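Local coordinates for protein SAM-dependent methyltransferase (Anabaena variabilis ATCC 29413, PDB 3GGD) that binds S-adenosyl-L-homocysteine and, as a Rossmann-like methyltransferase, probably transfers a methyl group from S-adenosyl-L-methionine to an acceptor substrate, at residues Leu34-Val39 / Asn67-Lys72; Ile61-Gly66 / Ile82-Ser87; Tyr129-Phe134 / Tyr160-Gly165. One frame throughout, in Å; residues are numbered along the deposited sequence.

Interaction 1: Leu34-Val39 / Asn67-Lys72. With SAH (S-adenosyl-L-homocysteine), chain E; EDO (1,2-ethanediol), chain K.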
loop_
_atom_site.group_PDB
_atom_site.type_symbol
_atom_site.label_atom_id
_atom_site.label_comp_id
_atom_site.label_asym_id
_atom_site.label_seq_id
_atom_site.Cartn_x
_atom_site.Cartn_y
_atom_site.Cartn_z
ATOM N N LEU A 34 4.059 -7.117 9.360
ATOM C CA LEU A 34 5.021 -6.049 9.595
ATOM C C LEU A 34 4.453 -4.631 9.558
ATOM O O LEU A 34 4.785 -3.800 10.398
ATOM C CB LEU A 34 6.151 -6.149 8.533
ATOM C CG LEU A 34 7.208 -5.046 8.484
ATOM C CD1 LEU A 34 8.077 -5.143 9.734
ATOM C CD2 LEU A 34 8.048 -5.152 7.180
ATOM N N TRP A 35 3.634 -4.348 8.552
ATOM C CA TRP A 35 3.112 -2.986 8.340
ATOM C C TRP A 35 1.781 -2.697 9.051
ATOM O O TRP A 35 1.271 -1.569 8.966
ATOM C CB TRP A 35 2.898 -2.741 6.852
ATOM C CG TRP A 35 2.083 -3.834 6.248
ATOM C CD1 TRP A 35 0.720 -3.947 6.246
ATOM C CD2 TRP A 35 2.588 -5.002 5.618
ATOM N NE1 TRP A 35 0.347 -5.137 5.629
ATOM C CE2 TRP A 35 1.482 -5.796 5.240
ATOM C CE3 TRP A 35 3.876 -5.462 5.330
ATOM C CZ2 TRP A 35 1.633 -7.021 4.581
ATOM C CZ3 TRP A 35 4.024 -6.675 4.683
ATOM C CH2 TRP A 35 2.905 -7.437 4.320
ATOM N N ASP A 36 1.252 -3.669 9.781
ATOM C CA ASP A 36 -0.123 -3.568 10.278
ATOM C C ASP A 36 -0.168 -2.825 11.630
ATOM O O ASP A 36 -0.538 -3.373 12.665
ATOM C CB ASP A 36 -0.732 -4.977 10.344
ATOM C CG ASP A 36 -2.244 -4.980 10.525
ATOM O OD1 ASP A 36 -2.915 -3.967 10.182
ATOM O OD2 ASP A 36 -2.768 -6.026 10.968
ATOM N N ALA A 37 0.259 -1.570 11.592
ATOM C CA ALA A 37 0.268 -0.696 12.760
ATOM C C ALA A 37 -1.159 -0.293 13.157
ATOM O O ALA A 37 -2.029 -0.203 12.318
ATOM C CB ALA A 37 1.091 0.601 12.446
ATOM N N ASN A 38 -1.375 -0.022 14.436
ATOM C CA ASN A 38 -2.656 0.489 14.874
ATOM C C ASN A 38 -2.981 1.806 14.145
ATOM O O ASN A 38 -2.075 2.555 13.777
ATOM C CB ASN A 38 -2.668 0.669 16.387
ATOM C CG ASN A 38 -1.545 1.527 16.878
ATOM O OD1 ASN A 38 -0.373 1.156 16.754
ATOM N ND2 ASN A 38 -1.885 2.674 17.465
ATOM N N VAL A 39 -4.271 2.044 13.893
ATOM C CA VAL A 39 -4.707 3.171 13.054
ATOM C C VAL A 39 -4.164 4.528 13.518
ATOM O O VAL A 39 -3.887 5.413 12.707
ATOM C CB VAL A 39 -6.263 3.206 12.923
ATOM C CG1 VAL A 39 -6.738 1.964 12.112
ATOM C CG2 VAL A 39 -6.956 3.353 14.335
ATOM N N ASN A 67 -5.396 -6.701 4.962
ATOM C CA ASN A 67 -6.373 -7.239 5.903
ATOM C C ASN A 67 -7.388 -6.243 6.408
ATOM O O ASN A 67 -8.156 -6.540 7.341
ATOM C CB ASN A 67 -5.695 -7.923 7.097
ATOM C CG ASN A 67 -4.825 -6.981 7.895
ATOM O OD1 ASN A 67 -4.727 -5.812 7.573
ATOM N ND2 ASN A 67 -4.186 -7.489 8.932
ATOM N N GLY A 68 -7.397 -5.054 5.825
ATOM C CA GLY A 68 -8.469 -4.101 6.089
ATOM C C GLY A 68 -8.411 -3.268 7.336
ATOM O O GLY A 68 -9.384 -2.597 7.665
ATOM N N THR A 69 -7.280 -3.281 8.033
ATOM C CA THR A 69 -7.165 -2.527 9.268
ATOM C C THR A 69 -7.432 -1.050 9.018
ATOM O O THR A 69 -8.170 -0.441 9.764
ATOM C CB THR A 69 -5.786 -2.670 9.890
ATOM O OG1 THR A 69 -5.493 -4.075 10.085
ATOM C CG2 THR A 69 -5.698 -1.892 11.240
ATOM N N GLN A 70 -6.869 -0.482 7.941
ATOM C CA GLN A 70 -7.052 0.958 7.682
ATOM C C GLN A 70 -8.408 1.250 7.050
ATOM O O GLN A 70 -9.010 2.341 7.247
ATOM C CB GLN A 70 -5.913 1.498 6.803
ATOM C CG GLN A 70 -4.463 1.108 7.266
ATOM C CD GLN A 70 -4.158 1.393 8.746
ATOM O OE1 GLN A 70 -4.520 2.449 9.277
ATOM N NE2 GLN A 70 -3.441 0.471 9.406
ATOM N N THR A 71 -8.880 0.277 6.271
ATOM C CA THR A 71 -10.141 0.336 5.563
ATOM C C THR A 71 -11.302 0.554 6.512
ATOM O O THR A 71 -12.179 1.389 6.263
ATOM C CB THR A 71 -10.371 -0.975 4.764
ATOM O OG1 THR A 71 -9.132 -1.402 4.173
ATOM C CG2 THR A 71 -11.448 -0.790 3.673
ATOM N N LYS A 72 -11.312 -0.188 7.605
ATOM C CA LYS A 72 -12.356 -0.024 8.615
ATOM C C LYS A 72 -12.456 1.430 9.140
ATOM O O LYS A 72 -13.550 1.985 9.284
ATOM C CB LYS A 72 -12.065 -0.989 9.746
ATOM C CG LYS A 72 -13.054 -0.992 10.965
ATOM C CD LYS A 72 -14.463 -1.345 10.568
ATOM C CE LYS A 72 -15.321 -1.656 11.814
ATOM N NZ LYS A 72 -16.728 -1.689 11.367
HETATM N N SAH E . -2.443 -1.084 2.446
HETATM C CA SAH E . -2.373 -2.215 3.408
HETATM C CB SAH E . -1.446 -3.361 2.950
HETATM C CG SAH E . 0.024 -3.052 2.612
HETATM S SD SAH E . 0.977 -4.522 2.192
HETATM C C SAH E . -1.949 -1.748 4.793
HETATM O O SAH E . -2.213 -2.450 5.802
HETATM O OXT SAH E . -1.323 -0.698 4.933
HETATM C "C5'" SAH E . 0.878 -4.491 0.425
HETATM C "C4'" SAH E . -0.483 -5.028 -0.111
HETATM O "O4'" SAH E . -0.505 -4.942 -1.556
HETATM C "C3'" SAH E . -0.813 -6.500 0.195
HETATM O "O3'" SAH E . -2.083 -6.659 0.803
HETATM C "C2'" SAH E . -0.824 -7.179 -1.169
HETATM O "O2'" SAH E . -1.626 -8.373 -1.275
HETATM C "C1'" SAH E . -1.235 -6.040 -2.084
HETATM N N9 SAH E . -0.900 -6.262 -3.496
HETATM C C8 SAH E . 0.281 -6.770 -3.945
HETATM N N7 SAH E . 0.279 -6.816 -5.288
HETATM C C5 SAH E . -0.936 -6.338 -5.695
HETATM C C6 SAH E . -1.591 -6.182 -6.990
HETATM N N6 SAH E . -0.875 -6.573 -8.070
HETATM N N1 SAH E . -2.842 -5.705 -7.059
HETATM C C2 SAH E . -3.516 -5.365 -5.914
HETATM N N3 SAH E . -2.963 -5.509 -4.710
HETATM C C4 SAH E . -1.721 -6.002 -4.538
HETATM C C1 EDO K . -3.169 -3.256 14.609
HETATM O O1 EDO K . -4.029 -2.460 15.410
HETATM C C2 EDO K . -4.089 -3.855 13.572
HETATM O O2 EDO K . -4.109 -5.283 13.675
HETATM O O HOH W 1 -2.648 -5.175 5.860
HETATM O O HOH W 2 -2.601 -2.025 8.280
#

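Interaction 2: Ile61-Gly66 / Ile82-Ser87. With SAH (S-adenosyl-L-homocysteine), chain E.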
loop_
_atom_site.group_PDB
_atom_site.type_symbol
_atom_site.label_atom_id
_atom_site.label_comp_id
_atom_site.label_asym_id
_atom_site.label_seq_id
_atom_site.Cartn_x
_atom_site.Cartn_y
_atom_site.Cartn_z
ATOM N N ILE A 61 -11.647 4.217 -2.819
ATOM C CA ILE A 61 -10.997 2.933 -2.905
ATOM C C ILE A 61 -9.770 2.898 -2.008
ATOM O O ILE A 61 -8.941 3.810 -2.058
ATOM C CB ILE A 61 -10.543 2.613 -4.363
ATOM C CG1 ILE A 61 -11.784 2.349 -5.269
ATOM C CG2 ILE A 61 -9.540 1.415 -4.377
ATOM C CD1 ILE A 61 -11.448 2.282 -6.811
ATOM N N ASP A 62 -9.703 1.869 -1.140
ATOM C CA ASP A 62 -8.469 1.497 -0.382
ATOM C C ASP A 62 -7.804 0.486 -1.283
ATOM O O ASP A 62 -8.215 -0.672 -1.359
ATOM C CB ASP A 62 -8.774 0.877 0.992
ATOM C CG ASP A 62 -7.523 0.652 1.834
ATOM O OD1 ASP A 62 -6.390 0.743 1.299
ATOM O OD2 ASP A 62 -7.673 0.364 3.045
ATOM N N PHE A 63 -6.826 0.963 -2.049
ATOM C CA PHE A 63 -6.172 0.153 -3.067
ATOM C C PHE A 63 -5.045 -0.673 -2.429
ATOM O O PHE A 63 -4.151 -0.092 -1.806
ATOM C CB PHE A 63 -5.553 1.025 -4.168
ATOM C CG PHE A 63 -5.146 0.215 -5.330
ATOM C CD1 PHE A 63 -3.960 -0.497 -5.302
ATOM C CD2 PHE A 63 -6.024 0.031 -6.382
ATOM C CE1 PHE A 63 -3.611 -1.330 -6.338
ATOM C CE2 PHE A 63 -5.685 -0.812 -7.444
ATOM C CZ PHE A 63 -4.482 -1.514 -7.407
ATOM N N ALA A 64 -5.088 -2.007 -2.577
ATOM C CA ALA A 64 -4.117 -2.922 -1.913
ATOM C C ALA A 64 -4.352 -2.846 -0.388
ATOM O O ALA A 64 -3.454 -2.587 0.426
ATOM C CB ALA A 64 -2.615 -2.610 -2.318
ATOM N N CYS A 65 -5.608 -3.030 -0.015
ATOM C CA CYS A 65 -6.065 -2.852 1.353
ATOM C C CYS A 65 -5.593 -3.907 2.372
ATOM O O CYS A 65 -5.819 -3.757 3.591
ATOM C CB CYS A 65 -7.591 -2.794 1.363
ATOM S SG CYS A 65 -8.375 -4.369 0.840
ATOM N N GLY A 66 -4.994 -5.001 1.897
ATOM C CA GLY A 66 -4.499 -6.037 2.806
ATOM C C GLY A 66 -5.638 -6.590 3.660
ATOM O O GLY A 66 -6.735 -6.865 3.148
ATOM N N ILE A 82 -14.495 0.916 -0.858
ATOM C CA ILE A 82 -14.231 -0.324 -1.547
ATOM C C ILE A 82 -12.761 -0.700 -1.270
ATOM O O ILE A 82 -11.843 0.044 -1.571
ATOM C CB ILE A 82 -14.462 -0.178 -3.061
ATOM C CG1 ILE A 82 -15.925 0.217 -3.336
ATOM C CG2 ILE A 82 -14.111 -1.484 -3.796
ATOM C CD1 ILE A 82 -16.179 0.805 -4.731
ATOM N N GLY A 83 -12.559 -1.870 -0.691
ATOM C CA GLY A 83 -11.220 -2.388 -0.416
ATOM C C GLY A 83 -10.838 -3.379 -1.512
ATOM O O GLY A 83 -11.521 -4.381 -1.735
ATOM N N LEU A 84 -9.775 -3.064 -2.238
ATOM C CA LEU A 84 -9.312 -3.911 -3.333
ATOM C C LEU A 84 -7.950 -4.534 -2.975
ATOM O O LEU A 84 -7.049 -3.854 -2.459
ATOM C CB LEU A 84 -9.167 -3.097 -4.608
ATOM C CG LEU A 84 -10.428 -2.432 -5.197
ATOM C CD1 LEU A 84 -9.997 -1.603 -6.448
ATOM C CD2 LEU A 84 -11.505 -3.442 -5.503
ATOM N N ASP A 85 -7.793 -5.818 -3.287
ATOM C CA ASP A 85 -6.520 -6.480 -3.096
ATOM C C ASP A 85 -6.425 -7.651 -4.059
ATOM O O ASP A 85 -7.449 -8.262 -4.436
ATOM C CB ASP A 85 -6.345 -6.940 -1.645
ATOM C CG ASP A 85 -4.873 -7.103 -1.260
ATOM O OD1 ASP A 85 -4.270 -8.167 -1.595
ATOM O OD2 ASP A 85 -4.309 -6.159 -0.625
ATOM N N VAL A 86 -5.198 -7.977 -4.442
ATOM C CA VAL A 86 -4.929 -9.135 -5.293
ATOM C C VAL A 86 -5.128 -10.470 -4.588
ATOM O O VAL A 86 -5.379 -11.475 -5.257
ATOM C CB VAL A 86 -3.460 -9.095 -5.860
ATOM C CG1 VAL A 86 -2.410 -9.459 -4.799
ATOM C CG2 VAL A 86 -3.312 -9.976 -7.118
ATOM N N SER A 87 -5.063 -10.477 -3.244
ATOM C CA SER A 87 -5.065 -11.708 -2.483
ATOM C C SER A 87 -6.408 -12.052 -1.887
ATOM O O SER A 87 -6.941 -11.290 -1.055
ATOM C CB SER A 87 -4.045 -11.618 -1.315
ATOM O OG SER A 87 -4.173 -12.731 -0.413
HETATM N N SAH E . -2.443 -1.084 2.446
HETATM C CA SAH E . -2.373 -2.215 3.408
HETATM C CB SAH E . -1.446 -3.361 2.950
HETATM C CG SAH E . 0.024 -3.052 2.612
HETATM S SD SAH E . 0.977 -4.522 2.192
HETATM C C SAH E . -1.949 -1.748 4.793
HETATM O O SAH E . -2.213 -2.450 5.802
HETATM O OXT SAH E . -1.323 -0.698 4.933
HETATM C "C5'" SAH E . 0.878 -4.491 0.425
HETATM C "C4'" SAH E . -0.483 -5.028 -0.111
HETATM O "O4'" SAH E . -0.505 -4.942 -1.556
HETATM C "C3'" SAH E . -0.813 -6.500 0.195
HETATM O "O3'" SAH E . -2.083 -6.659 0.803
HETATM C "C2'" SAH E . -0.824 -7.179 -1.169
HETATM O "O2'" SAH E . -1.626 -8.373 -1.275
HETATM C "C1'" SAH E . -1.235 -6.040 -2.084
HETATM N N9 SAH E . -0.900 -6.262 -3.496
HETATM C C8 SAH E . 0.281 -6.770 -3.945
HETATM N N7 SAH E . 0.279 -6.816 -5.288
HETATM C C5 SAH E . -0.936 -6.338 -5.695
HETATM C C6 SAH E . -1.591 -6.182 -6.990
HETATM N N6 SAH E . -0.875 -6.573 -8.070
HETATM N N1 SAH E . -2.842 -5.705 -7.059
HETATM C C2 SAH E . -3.516 -5.365 -5.914
HETATM N N3 SAH E . -2.963 -5.509 -4.710
HETATM C C4 SAH E . -1.721 -6.002 -4.538
#

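Interaction 3: Tyr129-Phe134 / Tyr160-Gly165. With SAH (S-adenosyl-L-homocysteine), chain E; EDO (1,2-ethanediol), chain L.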
loop_
_atom_site.group_PDB
_atom_site.type_symbol
_atom_site.label_atom_id
_atom_site.label_comp_id
_atom_site.label_asym_id
_atom_site.label_seq_id
_atom_site.Cartn_x
_atom_site.Cartn_y
_atom_site.Cartn_z
ATOM N N TYR A 129 -7.012 5.803 -1.641
ATOM C CA TYR A 129 -6.073 5.745 -0.541
ATOM C C TYR A 129 -5.216 4.502 -0.772
ATOM O O TYR A 129 -5.748 3.385 -0.938
ATOM C CB TYR A 129 -6.812 5.588 0.803
ATOM C CG TYR A 129 -5.908 5.355 1.998
ATOM C CD1 TYR A 129 -5.266 6.404 2.624
ATOM C CD2 TYR A 129 -5.686 4.071 2.496
ATOM C CE1 TYR A 129 -4.443 6.185 3.752
ATOM C CE2 TYR A 129 -4.907 3.847 3.632
ATOM C CZ TYR A 129 -4.274 4.910 4.257
ATOM O OH TYR A 129 -3.462 4.715 5.370
HETATM N N MSE A 130 -3.900 4.691 -0.814
HETATM C CA MSE A 130 -2.999 3.573 -0.974
HETATM C C MSE A 130 -1.819 3.665 -0.010
HETATM O O MSE A 130 -0.987 4.583 -0.079
HETATM C CB MSE A 130 -2.493 3.486 -2.413
HETATM C CG MSE A 130 -1.670 2.232 -2.672
HETATM SE SE MSE A 130 -1.197 2.075 -4.621
HETATM C CE MSE A 130 0.030 3.423 -4.641
ATOM N N ARG A 131 -1.734 2.682 0.874
ATOM C CA ARG A 131 -0.678 2.627 1.882
ATOM C C ARG A 131 0.259 1.448 1.554
ATOM O O ARG A 131 -0.085 0.261 1.723
ATOM C CB ARG A 131 -1.299 2.480 3.274
ATOM C CG ARG A 131 -0.254 2.502 4.392
ATOM C CD ARG A 131 -0.928 2.480 5.788
ATOM N NE ARG A 131 0.058 2.581 6.866
ATOM C CZ ARG A 131 0.575 1.540 7.497
ATOM N NH1 ARG A 131 0.200 0.318 7.169
ATOM N NH2 ARG A 131 1.450 1.728 8.480
ATOM N N THR A 132 1.445 1.806 1.099
ATOM C CA THR A 132 2.479 0.888 0.681
ATOM C C THR A 132 2.003 -0.110 -0.355
ATOM O O THR A 132 2.130 -1.318 -0.195
ATOM C CB THR A 132 3.211 0.247 1.864
ATOM O OG1 THR A 132 2.282 -0.286 2.831
ATOM C CG2 THR A 132 4.149 1.322 2.540
ATOM N N GLY A 133 1.450 0.409 -1.441
ATOM C CA GLY A 133 1.025 -0.452 -2.537
ATOM C C GLY A 133 1.967 -0.457 -3.714
ATOM O O GLY A 133 1.790 -1.256 -4.624
ATOM N N PHE A 134 3.020 0.370 -3.697
ATOM C CA PHE A 134 3.863 0.533 -4.890
ATOM C C PHE A 134 5.340 0.127 -4.725
ATOM O O PHE A 134 5.955 -0.419 -5.655
ATOM C CB PHE A 134 3.814 2.010 -5.304
ATOM C CG PHE A 134 3.495 2.253 -6.787
ATOM C CD1 PHE A 134 4.168 1.606 -7.782
ATOM C CD2 PHE A 134 2.570 3.213 -7.147
ATOM C CE1 PHE A 134 3.894 1.863 -9.122
ATOM C CE2 PHE A 134 2.276 3.476 -8.499
ATOM C CZ PHE A 134 2.949 2.787 -9.478
ATOM N N TYR A 160 -4.231 9.686 -2.511
ATOM C CA TYR A 160 -3.193 9.831 -1.525
ATOM C C TYR A 160 -2.447 8.499 -1.490
ATOM O O TYR A 160 -3.070 7.441 -1.360
ATOM C CB TYR A 160 -3.754 10.065 -0.120
ATOM C CG TYR A 160 -2.670 10.021 0.984
ATOM C CD1 TYR A 160 -1.919 11.145 1.305
ATOM C CD2 TYR A 160 -2.418 8.851 1.704
ATOM C CE1 TYR A 160 -0.970 11.109 2.332
ATOM C CE2 TYR A 160 -1.459 8.799 2.720
ATOM C CZ TYR A 160 -0.743 9.936 3.021
ATOM O OH TYR A 160 0.149 9.880 4.050
ATOM N N LEU A 161 -1.129 8.558 -1.623
ATOM C CA LEU A 161 -0.303 7.366 -1.425
ATOM C C LEU A 161 0.878 7.673 -0.490
ATOM O O LEU A 161 1.389 8.796 -0.443
ATOM C CB LEU A 161 0.210 6.772 -2.729
ATOM C CG LEU A 161 1.330 7.487 -3.523
ATOM C CD1 LEU A 161 1.882 6.485 -4.631
ATOM C CD2 LEU A 161 0.845 8.771 -4.133
ATOM N N ILE A 162 1.235 6.661 0.302
ATOM C CA ILE A 162 2.391 6.720 1.197
ATOM C C ILE A 162 3.160 5.404 0.960
ATOM O O ILE A 162 2.589 4.311 0.939
ATOM C CB ILE A 162 1.988 6.987 2.669
ATOM C CG1 ILE A 162 3.262 7.109 3.528
ATOM C CG2 ILE A 162 0.948 5.896 3.193
ATOM C CD1 ILE A 162 3.043 7.474 5.030
ATOM N N GLU A 163 4.448 5.559 0.689
ATOM C CA GLU A 163 5.309 4.473 0.274
ATOM C C GLU A 163 6.622 4.553 1.047
ATOM O O GLU A 163 6.910 5.560 1.681
ATOM C CB GLU A 163 5.591 4.617 -1.240
ATOM C CG GLU A 163 4.348 4.474 -2.107
ATOM C CD GLU A 163 3.727 3.095 -2.039
ATOM O OE1 GLU A 163 4.486 2.122 -1.768
ATOM O OE2 GLU A 163 2.469 2.985 -2.211
ATOM N N LEU A 164 7.418 3.495 0.985
ATOM C CA LEU A 164 8.766 3.554 1.533
ATOM C C LEU A 164 9.563 4.355 0.533
ATOM O O LEU A 164 9.422 4.146 -0.675
ATOM C CB LEU A 164 9.342 2.159 1.767
ATOM C CG LEU A 164 8.538 1.279 2.756
ATOM C CD1 LEU A 164 9.288 -0.016 3.144
ATOM C CD2 LEU A 164 8.145 2.054 4.013
ATOM N N GLY A 165 10.365 5.286 1.036
ATOM C CA GLY A 165 11.081 6.217 0.196
ATOM C C GLY A 165 12.584 5.992 0.150
ATOM O O GLY A 165 13.104 4.953 0.594
HETATM N N SAH E . -2.443 -1.084 2.446
HETATM C CA SAH E . -2.373 -2.215 3.408
HETATM C CB SAH E . -1.446 -3.361 2.950
HETATM C CG SAH E . 0.024 -3.052 2.612
HETATM S SD SAH E . 0.977 -4.522 2.192
HETATM C C SAH E . -1.949 -1.748 4.793
HETATM O O SAH E . -2.213 -2.450 5.802
HETATM O OXT SAH E . -1.323 -0.698 4.933
HETATM C "C5'" SAH E . 0.878 -4.491 0.425
HETATM C "C4'" SAH E . -0.483 -5.028 -0.111
HETATM O "O4'" SAH E . -0.505 -4.942 -1.556
HETATM C "C3'" SAH E . -0.813 -6.500 0.195
HETATM O "O3'" SAH E . -2.083 -6.659 0.803
HETATM C "C2'" SAH E . -0.824 -7.179 -1.169
HETATM O "O2'" SAH E . -1.626 -8.373 -1.275
HETATM C "C1'" SAH E . -1.235 -6.040 -2.084
HETATM N N9 SAH E . -0.900 -6.262 -3.496
HETATM C C8 SAH E . 0.281 -6.770 -3.945
HETATM N N7 SAH E . 0.279 -6.816 -5.288
HETATM C C5 SAH E . -0.936 -6.338 -5.695
HETATM C C6 SAH E . -1.591 -6.182 -6.990
HETATM N N6 SAH E . -0.875 -6.573 -8.070
HETATM N N1 SAH E . -2.842 -5.705 -7.059
HETATM C C2 SAH E . -3.516 -5.365 -5.914
HETATM N N3 SAH E . -2.963 -5.509 -4.710
HETATM C C4 SAH E . -1.721 -6.002 -4.538
HETATM C C1 EDO L . 2.501 5.696 8.475
HETATM O O1 EDO L . 2.273 4.519 9.270
HETATM C C2 EDO L . 1.179 6.329 7.954
HETATM O O2 EDO L . 0.258 5.378 7.334
#

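Interaction 1: Leu34-Val39 / Asn67-Lys72
Two donors converge on Asp-36 OD1: a water, and the hydroxyl of Thr-69, whose OG1 lies 2.6 Å from that oxygen. The contact ties the loop after helix 15-29 to the glycine-rich turn that follows strand 60-63 and to the start of helix 69-77, the region of the S-adenosylmethionine-binding glycine-rich motif in Rossmann-like methyltransferases. Thr-69 meets the syn lone pair of OD1, on the side of the other carboxylate oxygen. The second oxygen, OD2, is taken by Asn-67, whose ND2 donates to Asp-36 OD2 over 2.9 Å in a nearly straight bond. The flat groups do not share a plane: OD2 lies close to the amide plane of Asn-67, yet the amide reaches it from above the carboxylate, and the two planes stand 57° apart. Asp-36 is the centre of an inverse gamma turn, and with CG anti to the backbone N (chi1 -166°) its carboxylate extends across to the helix start. A 1,2-ethanediol, probably from the crystallisation liquor, also donates to OD2.

Gln-70 bridges further along. Its chain is bent at chi2; OE1 accepts from the backbone N of Val-43, while NE2 makes a weak bond of 3.3 Å to Ala-37 O. Against the same amide, Val-39 CG1 packs 3.6 Å from Gln-70 OE1.

The pairing illustrates second-shell positioning of a bound ligand. The water on Asp-36 OD1 accepts from Gln-70 NE2 and donates to the carboxylate O of S-adenosyl-L-homocysteine. A second water accepts from Trp-35 NE1, in the plane of the indole, and donates both to Asn-67 OD1 and to that same ligand oxygen. Trp-35 also touches the ligand directly: the sulfur SD sits over one face of the indole, offset toward its rim, 3.3 Å from Trp-35 CE2.

Interaction 2: Ile61-Gly66 / Ile82-Ser87
Leu-84 and Ile-61 lean across each other obliquely on one face of the sheet, Leu-84 CD1 coming within 3.7 Å of Ile-61 CG2. Phe-63 and Ile-82 project to that same face. The opposite face is built differently: Asp-62 stands beside Gly-83, and Cys-65 SG lies 3.5 Å from Gly-83 C, at a spot where a beta carbon on that glycine would come tight against SG. Between these two faces the backbones pair in parallel, Asp-62 N donating to Ile-82 O and Leu-84 N to Asp-62 O. Cys-65 N then bonds to Leu-84 O as the first chain turns away.

Beyond the paired part, the carboxylate of Asp-85 faces the ligand ribose, the acidic end of the second strand familiar from Rossmann-like methyltransferases. Its CG lies anti to the backbone N (chi1 -156°), which swings the carboxylate toward Gly-66 and the ribose. Each oxygen takes one hydroxyl: O2' of S-adenosyl-L-homocysteine donates to Asp-85 OD1 over 2.7 Å, and O3' donates to Asp-85 OD2 over an equal 2.7 Å. Two backbone groups hold the carboxylate in turn. Gly-66 N reaches Asp-85 OD2 at 2.9 Å from above the carboxylate plane, whereas Ser-87 N uses the anti lone pair of OD1, closing an Asx turn. With an alanine here, both ribose hydroxyls would probably lose their acceptor, and Gly-66 N and Ser-87 N would be left without this mate. Gly-66 itself sits so near the ligand that a beta carbon would clash with it, while Ala-64 O accepts from the ligand amino group.

The segments carry the two strands of a beta-alpha-beta crossover. Its helix 69-77 meets the Asp-62 face through Thr-71, helix 142-153 covers Ile-61 and Phe-63, and strands 127-131 and 103-107 extend the sheet on either side.

Interaction 3: Tyr129-Phe134 / Tyr160-Gly165
Tyr-129 and Tyr-160 run side by side and point the same way, Tyr-129 CD1 lying 3.9 Å from Tyr-160 CD2. Both hydroxyls reach past this contact to the carboxylate of Asp-46 in helix 43-50. Further along that face the extended chain of Arg-131 lies beside Ile-162. On the other face the methyl CE of selenomethionine Met-130, turned by a bend at chi3 (72°), packs 3.6 Å from Leu-161 CD1, which Phe-134 approaches obliquely.

Backbone bonds join the parallel strands: Met-130 N to Tyr-160 O, Ile-162 N to Met-130 O, and Thr-132 N to Ile-162 O.

Where the first strand ends, a side chain takes over from the backbone. The carboxylate of Glu-163, carried back by a chain bent at chi2 (-65°), receives Gly-133 N at OE2 over 2.9 Å on the syn lone pair, and Phe-134 N at OE1 over 3.0 Å from above its plane. His-135 N adds a further bond to OE1, and this buried acid thereby fixes the turn leaving the strand.

Bonds to S-adenosyl-L-homocysteine form the last group. Its amino N donates to Arg-131 O over 2.8 Å, and Arg-131 NH1 donates to the ligand carboxylate OXT over 2.9 Å. The same NH1 also bonds to Trp-35 O, while NE and NH2 hold a 1,2-ethanediol at the guanidinium edge. Neighbouring parallel strands linked through helix 142-153, with the amino-acid end of the ligand at the C-terminal ends of the strands, are characteristic of a Rossmann-like methyltransferase site.

All three contacts surround the same S-adenosyl-L-homocysteine, but they differ with depth. Interactions 2 and 3 are wholly buried and belong to one sheet, in which strands 60-63 and 127-131 are neighbours, joined by backbone bonds such as Phe-63 N to Tyr-129 O. Interaction 1 is only partly buried: a loop laid against a helix start, held by side-chain amides, a carboxylate and waters instead of paired strands. It connects to the others directly, since Thr-71 bonds to Asp-62 and Trp-35 O accepts from Arg-131. The ligand is shared out accordingly, its ribose to interaction 2, its sulfur to interaction 1, and its amino-acid end to all three.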